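Local coordinates for Thiol:disulfide interchange protein (Proteus mirabilis, PDB 4OD7) that probably acts as a periplasmic thioredoxin-fold dithiol oxidase that introduces disulfide bonds into other proteins, and here holds a non-covalently bound peptide, at residues P172-Y175 with A176-Y179; T111-N115 with A116-A120. The protein carries 1 engineered substitution. All coordinates share one frame; numbering follows the deposited sequence.

In the fold
Interactions 1 and 2 each lie within one short run of chain, and they sit far apart, with centres 33 Å from each other. No helix or strand is common to both. Interaction 1 is the first two turns of helix 172-187, which packs on helix 44-51 and meets the bound peptide. Interaction 2 is the end of helix 106-115 and the turn toward helix 120-126, packed against helices 70-83 and 86-99. Both are partly buried. Interaction 1 buries A176 and two tyrosines, whose hydroxyls bond to N164, and leaves charged side chains exposed. Interaction 2 buries the apolar F113 and V118, while its outer side has a water joining two carbonyls.

Interaction 1: P172-Y175 with A176-Y179; sequences PEEY and AKAY
Y175 and Y179 stand one turn apart on the same helix, side by side and pointing the same way. The OH of Y175 meets the ring edge of Y179 close to its plane, 3.6 Å from CD2. CE2 of Y175 lies 3.8 Å from the same CD2 of Y179. The ring planes are inclined at 55°, an oblique pairing. In Y175, CG is anti to the backbone N (chi1 179°). This puts the ring beside its own carbonyl carbon, and Y179 makes the same choice. Both phenol oxygens bond to N164, that of Y175 to its backbone O and that of Y179 to its OD1. One residue thus ties down the outer ends of both rings.

The backbone bonds run from i+4 to i. A176 N bonds to P172 O at 2.9 Å, and Y179 N bonds to Y175 O at 2.6 Å. The bond from K177 N to E173 O is weak. A176 CB lies 3.8 Å from P172 O, on the side that faces helix 44-51. On the exposed side, the K177 chain bends at chi3 (-60°) and brings CE to 3.5 Å from E173 O. Its NZ stays 5.4 Å from OE2 of E174, an opposite charge nearby without contact.

On the buried side, A176 and Y179 rest on helix 44-51, and Y179 also meets F38 edge-to-face. Y175 stacks on an aromatic side chain of the bound peptide, placing this helix start beside the peptide site.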
ATOM      1  N   PRO A 172       3.465 -18.578  -6.109  1.00 29.63           N
ATOM      2  CA  PRO A 172       3.086 -17.196  -5.822  1.00 28.22           C
ATOM      3  C   PRO A 172       1.672 -16.881  -6.298  1.00 30.69           C
ATOM      4  O   PRO A 172       0.971 -16.109  -5.668  1.00 33.86           O
ATOM      5  CB  PRO A 172       4.134 -16.389  -6.563  1.00 27.35           C
ATOM      6  CG  PRO A 172       5.292 -17.283  -6.662  1.00 24.32           C
ATOM      7  CD  PRO A 172       4.779 -18.647  -6.757  1.00 26.30           C
ATOM      8  N   GLU A 173       1.251 -17.539  -7.377  1.00 33.95           N
ATOM      9  CA  GLU A 173      -0.041 -17.289  -8.022  1.00 30.70           C
ATOM     10  C   GLU A 173      -1.124 -17.795  -7.116  1.00 30.58           C
ATOM     11  O   GLU A 173      -2.104 -17.120  -6.887  1.00 34.40           O
ATOM     12  CB  GLU A 173      -0.068 -17.981  -9.380  1.00 31.44           C
ATOM     13  CG  GLU A 173       1.120 -17.583 -10.331  1.00 70.09           C
ATOM     14  CD  GLU A 173       2.519 -18.069  -9.885  1.00 60.38           C
ATOM     15  OE1 GLU A 173       2.641 -18.619  -8.788  1.00 57.58           O
ATOM     16  OE2 GLU A 173       3.509 -17.878 -10.617  1.00 55.76           O
ATOM     17  N   GLU A 174      -0.934 -18.998  -6.605  1.00 37.79           N
ATOM     18  CA  GLU A 174      -1.751 -19.541  -5.532  1.00 46.90           C
ATOM     19  C   GLU A 174      -1.649 -18.733  -4.258  1.00 54.46           C
ATOM     20  O   GLU A 174      -2.623 -18.645  -3.508  1.00 60.68           O
ATOM     21  CB  GLU A 174      -1.413 -20.979  -5.229  1.00 49.38           C
ATOM     22  CG  GLU A 174      -2.105 -21.924  -6.142  1.00 52.68           C
ATOM     23  CD  GLU A 174      -2.059 -23.319  -5.614  1.00 56.04           C
ATOM     24  OE1 GLU A 174      -1.780 -23.488  -4.406  1.00 56.26           O
ATOM     25  OE2 GLU A 174      -2.314 -24.251  -6.395  1.00 57.33           O
ATOM     26  N   TYR A 175      -0.469 -18.154  -4.012  1.00 52.58           N
ATOM     27  CA  TYR A 175      -0.240 -17.390  -2.791  1.00 43.73           C
ATOM     28  C   TYR A 175      -1.161 -16.225  -2.782  1.00 29.82           C
ATOM     29  O   TYR A 175      -1.718 -15.929  -1.758  1.00 26.96           O
ATOM     30  CB  TYR A 175       1.195 -16.860  -2.665  1.00 38.79           C
ATOM     31  CG  TYR A 175       1.436 -16.052  -1.399  1.00 28.42           C
ATOM     32  CD1 TYR A 175       1.619 -16.666  -0.162  1.00 28.16           C
ATOM     33  CD2 TYR A 175       1.423 -14.667  -1.440  1.00 24.28           C
ATOM     34  CE1 TYR A 175       1.832 -15.915   0.989  1.00 24.79           C
ATOM     35  CE2 TYR A 175       1.623 -13.912  -0.293  1.00 22.55           C
ATOM     36  CZ  TYR A 175       1.813 -14.546   0.920  1.00 23.16           C
ATOM     37  OH  TYR A 175       2.011 -13.778   2.041  1.00 23.05           O
ATOM     38  N   ALA A 176      -1.277 -15.528  -3.893  1.00 27.11           N
ATOM     39  CA  ALA A 176      -2.155 -14.364  -3.965  1.00 25.09           C
ATOM     40  C   ALA A 176      -3.629 -14.759  -3.834  1.00 31.47           C
ATOM     41  O   ALA A 176      -4.423 -14.054  -3.215  1.00 33.89           O
ATOM     42  CB  ALA A 176      -1.924 -13.660  -5.226  1.00 24.16           C
ATOM     43  N   LYS A 177      -3.993 -15.884  -4.433  1.00 30.80           N
ATOM     44  CA  LYS A 177      -5.327 -16.414  -4.296  1.00 32.07           C
ATOM     45  C   LYS A 177      -5.517 -16.850  -2.868  1.00 32.77           C
ATOM     46  O   LYS A 177      -6.584 -16.686  -2.279  1.00 34.42           O
ATOM     47  CB  LYS A 177      -5.534 -17.541  -5.273  1.00 39.32           C
ATOM     48  CG  LYS A 177      -5.751 -17.021  -6.671  1.00 44.49           C
ATOM     49  CD  LYS A 177      -6.016 -18.141  -7.659  1.00 53.17           C
ATOM     50  CE  LYS A 177      -4.828 -19.102  -7.691  1.00 57.68           C
ATOM     51  NZ  LYS A 177      -4.927 -20.139  -8.739  1.00 61.16           N
ATOM     52  N   ALA A 178      -4.480 -17.464  -2.338  1.00 31.54           N
ATOM     53  CA  ALA A 178      -4.502 -17.929  -0.974  1.00 32.73           C
ATOM     54  C   ALA A 178      -4.583 -16.750  -0.042  1.00 31.06           C
ATOM     55  O   ALA A 178      -5.175 -16.847   1.001  1.00 32.19           O
ATOM     56  CB  ALA A 178      -3.272 -18.746  -0.672  1.00 35.04           C
ATOM     57  N   TYR A 179      -3.899 -15.667  -0.384  1.00 29.18           N
ATOM     58  CA  TYR A 179      -3.905 -14.446   0.418  1.00 28.45           C
ATOM     59  C   TYR A 179      -5.294 -13.859   0.420  1.00 29.59           C
ATOM     60  O   TYR A 179      -5.839 -13.510   1.469  1.00 28.55           O
ATOM     61  CB  TYR A 179      -2.923 -13.402  -0.113  1.00 28.17           C
ATOM     62  CG  TYR A 179      -2.543 -12.337   0.922  1.00 28.50           C
ATOM     63  CD1 TYR A 179      -3.359 -11.236   1.170  1.00 26.16           C
ATOM     64  CD2 TYR A 179      -1.347 -12.427   1.631  1.00 27.06           C
ATOM     65  CE1 TYR A 179      -3.013 -10.283   2.116  1.00 24.59           C
ATOM     66  CE2 TYR A 179      -0.993 -11.488   2.564  1.00 25.22           C
ATOM     67  CZ  TYR A 179      -1.824 -10.409   2.804  1.00 25.79           C
ATOM     68  OH  TYR A 179      -1.448  -9.473   3.753  1.00 25.71           O
TER

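Interaction 2: T111-N115 with A116-A120; sequences TTFIN and AGVKA
F113 and V118 lie side by side on the buried side of a helix end, with their CB atoms 4.1 Å apart. V118 CG2 is anti to its own carbonyl carbon and beside its backbone N. This branch approaches the F113 ring obliquely, 4.2 Å from CD1. V118 CB also sits against F113 O at 3.3 Å. The packing is tight here: F113 is covered by helices 70-83 and 86-99 and meets the ring of Y123, while V118 touches L83 and V85.

The other side is more open to solvent. I114 has CG1 anti to its carbonyl carbon (chi1 -66°), and CD1 reaches 3.7 Å from CB of A120. I114 CA points its hydrogen at V118 O, 3.3 Å away and nearly straight (169°). A water donates to both I114 O and V118 O, bridging the helix to the outgoing chain. N115 and G117 are exposed.

The helix ends in a Schellman motif. V118 N bonds to F113 O at 3.1 Å, and G117 N bonds to I114 O at 3.0 Å. In both bonds the donor lies above the carbonyl plane. G117 is the C-prime residue and has positive phi (91°), where a CB would be jammed against the preceding carbonyl oxygen. The carbonyls of T112, F113 and I114 are thus taken up by backbone N-H groups, that of I114 also by water, while the apolar F113-V118 pair lies on the buried side of the turn.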
ATOM      1  N   THR A 111       8.029  15.239 -12.884  1.00 16.34           N
ATOM      2  CA  THR A 111       8.266  14.788 -14.266  1.00 18.03           C
ATOM      3  C   THR A 111       7.660  13.429 -14.489  1.00 19.05           C
ATOM      4  O   THR A 111       7.133  13.178 -15.542  1.00 23.18           O
ATOM      5  CB  THR A 111       9.754  14.702 -14.629  1.00 18.88           C
ATOM      6  OG1 THR A 111      10.330  16.013 -14.575  1.00 26.96           O
ATOM      7  CG2 THR A 111       9.915  14.158 -16.004  1.00 19.27           C
ATOM      8  N   THR A 112       7.744  12.550 -13.493  1.00 19.71           N
ATOM      9  CA  THR A 112       7.162  11.209 -13.574  1.00 18.81           C
ATOM     10  C   THR A 112       5.645  11.199 -13.796  1.00 17.78           C
ATOM     11  O   THR A 112       5.140  10.498 -14.665  1.00 17.53           O
ATOM     12  CB  THR A 112       7.465  10.421 -12.266  1.00 17.37           C
ATOM     13  OG1 THR A 112       8.875  10.419 -12.029  1.00 17.45           O
ATOM     14  CG2 THR A 112       6.939   8.978 -12.330  1.00 18.71           C
ATOM     15  N   PHE A 113       4.935  12.008 -13.022  1.00 20.52           N
ATOM     16  CA  PHE A 113       3.493  12.166 -13.183  1.00 17.39           C
ATOM     17  C   PHE A 113       3.184  12.666 -14.612  1.00 20.04           C
ATOM     18  O   PHE A 113       2.336  12.094 -15.292  1.00 21.48           O
ATOM     19  CB  PHE A 113       2.942  13.112 -12.144  1.00 14.57           C
ATOM     20  CG  PHE A 113       2.635  12.435 -10.818  1.00 14.15           C
ATOM     21  CD1 PHE A 113       1.331  12.210 -10.405  1.00 19.41           C
ATOM     22  CD2 PHE A 113       3.648  11.975 -10.006  1.00 15.86           C
ATOM     23  CE1 PHE A 113       1.060  11.585  -9.196  1.00 18.91           C
ATOM     24  CE2 PHE A 113       3.360  11.358  -8.766  1.00 16.27           C
ATOM     25  CZ  PHE A 113       2.084  11.153  -8.384  1.00 13.90           C
ATOM     26  N   ILE A 114       3.897  13.704 -15.066  1.00 19.68           N
ATOM     27  CA  ILE A 114       3.671  14.278 -16.401  1.00 17.35           C
ATOM     28  C   ILE A 114       3.926  13.254 -17.522  1.00 17.61           C
ATOM     29  O   ILE A 114       3.141  13.176 -18.457  1.00 23.13           O
ATOM     30  CB  ILE A 114       4.553  15.545 -16.634  1.00 19.68           C
ATOM     31  CG1 ILE A 114       4.127  16.690 -15.691  1.00 18.19           C
ATOM     32  CG2 ILE A 114       4.489  15.982 -18.097  1.00 19.48           C
ATOM     33  CD1 ILE A 114       5.099  17.842 -15.621  1.00 19.25           C
ATOM     34  N   ASN A 115       4.965  12.426 -17.412  1.00 17.79           N
ATOM     35  CA  ASN A 115       5.195  11.377 -18.404  1.00 18.47           C
ATOM     36  C   ASN A 115       4.182  10.233 -18.367  1.00 21.49           C
ATOM     37  O   ASN A 115       3.990   9.536 -19.355  1.00 22.45           O
ATOM     38  CB  ASN A 115       6.542  10.797 -18.192  1.00 18.53           C
ATOM     39  CG  ASN A 115       7.579  11.630 -18.765  1.00 22.80           C
ATOM     40  OD1 ASN A 115       7.391  12.223 -19.818  1.00 26.91           O
ATOM     41  ND2 ASN A 115       8.687  11.752 -18.048  1.00 23.64           N
ATOM     42  N   ALA A 116       3.510  10.082 -17.231  1.00 24.41           N
ATOM     43  CA  ALA A 116       2.386   9.153 -17.089  1.00 27.36           C
ATOM     44  C   ALA A 116       1.048   9.807 -17.498  1.00 27.17           C
ATOM     45  O   ALA A 116      -0.020   9.296 -17.131  1.00 28.05           O
ATOM     46  CB  ALA A 116       2.306   8.640 -15.658  1.00 28.68           C
ATOM     47  N   GLY A 117       1.116  10.969 -18.172  1.00 22.60           N
ATOM     48  CA  GLY A 117      -0.053  11.633 -18.740  1.00 22.67           C
ATOM     49  C   GLY A 117      -0.811  12.649 -17.907  1.00 24.10           C
ATOM     50  O   GLY A 117      -1.819  13.219 -18.338  1.00 25.96           O
ATOM     51  N   VAL A 118      -0.335  12.869 -16.697  1.00 25.17           N
ATOM     52  CA  VAL A 118      -0.918  13.873 -15.836  1.00 24.15           C
ATOM     53  C   VAL A 118      -0.543  15.293 -16.343  1.00 21.79           C
ATOM     54  O   VAL A 118       0.606  15.589 -16.638  1.00 24.34           O
ATOM     55  CB  VAL A 118      -0.435  13.602 -14.387  1.00 19.19           C
ATOM     56  CG1 VAL A 118      -0.888  14.672 -13.438  1.00 21.45           C
ATOM     57  CG2 VAL A 118      -0.939  12.261 -13.937  1.00 18.78           C
ATOM     58  N   LYS A 119      -1.512  16.187 -16.370  1.00 20.60           N
ATOM     59  CA  LYS A 119      -1.271  17.536 -16.795  1.00 22.10           C
ATOM     60  C   LYS A 119      -0.485  18.250 -15.760  1.00 23.45           C
ATOM     61  O   LYS A 119      -0.776  18.113 -14.587  1.00 22.58           O
ATOM     62  CB  LYS A 119      -2.585  18.281 -17.063  1.00 26.93           C
ATOM     63  N   ALA A 120       0.590  18.892 -16.182  1.00 23.02           N
ATOM     64  CA  ALA A 120       1.450  19.630 -15.280  1.00 19.16           C
ATOM     65  C   ALA A 120       0.616  20.560 -14.425  1.00 20.64           C
ATOM     66  O   ALA A 120       0.815  20.642 -13.227  1.00 22.16           O
ATOM     67  CB  ALA A 120       2.480  20.412 -16.042  1.00 22.36           C
TER
HETATM   68  O   HOH W   1       1.204  14.818 -19.347  1.00 24.40           O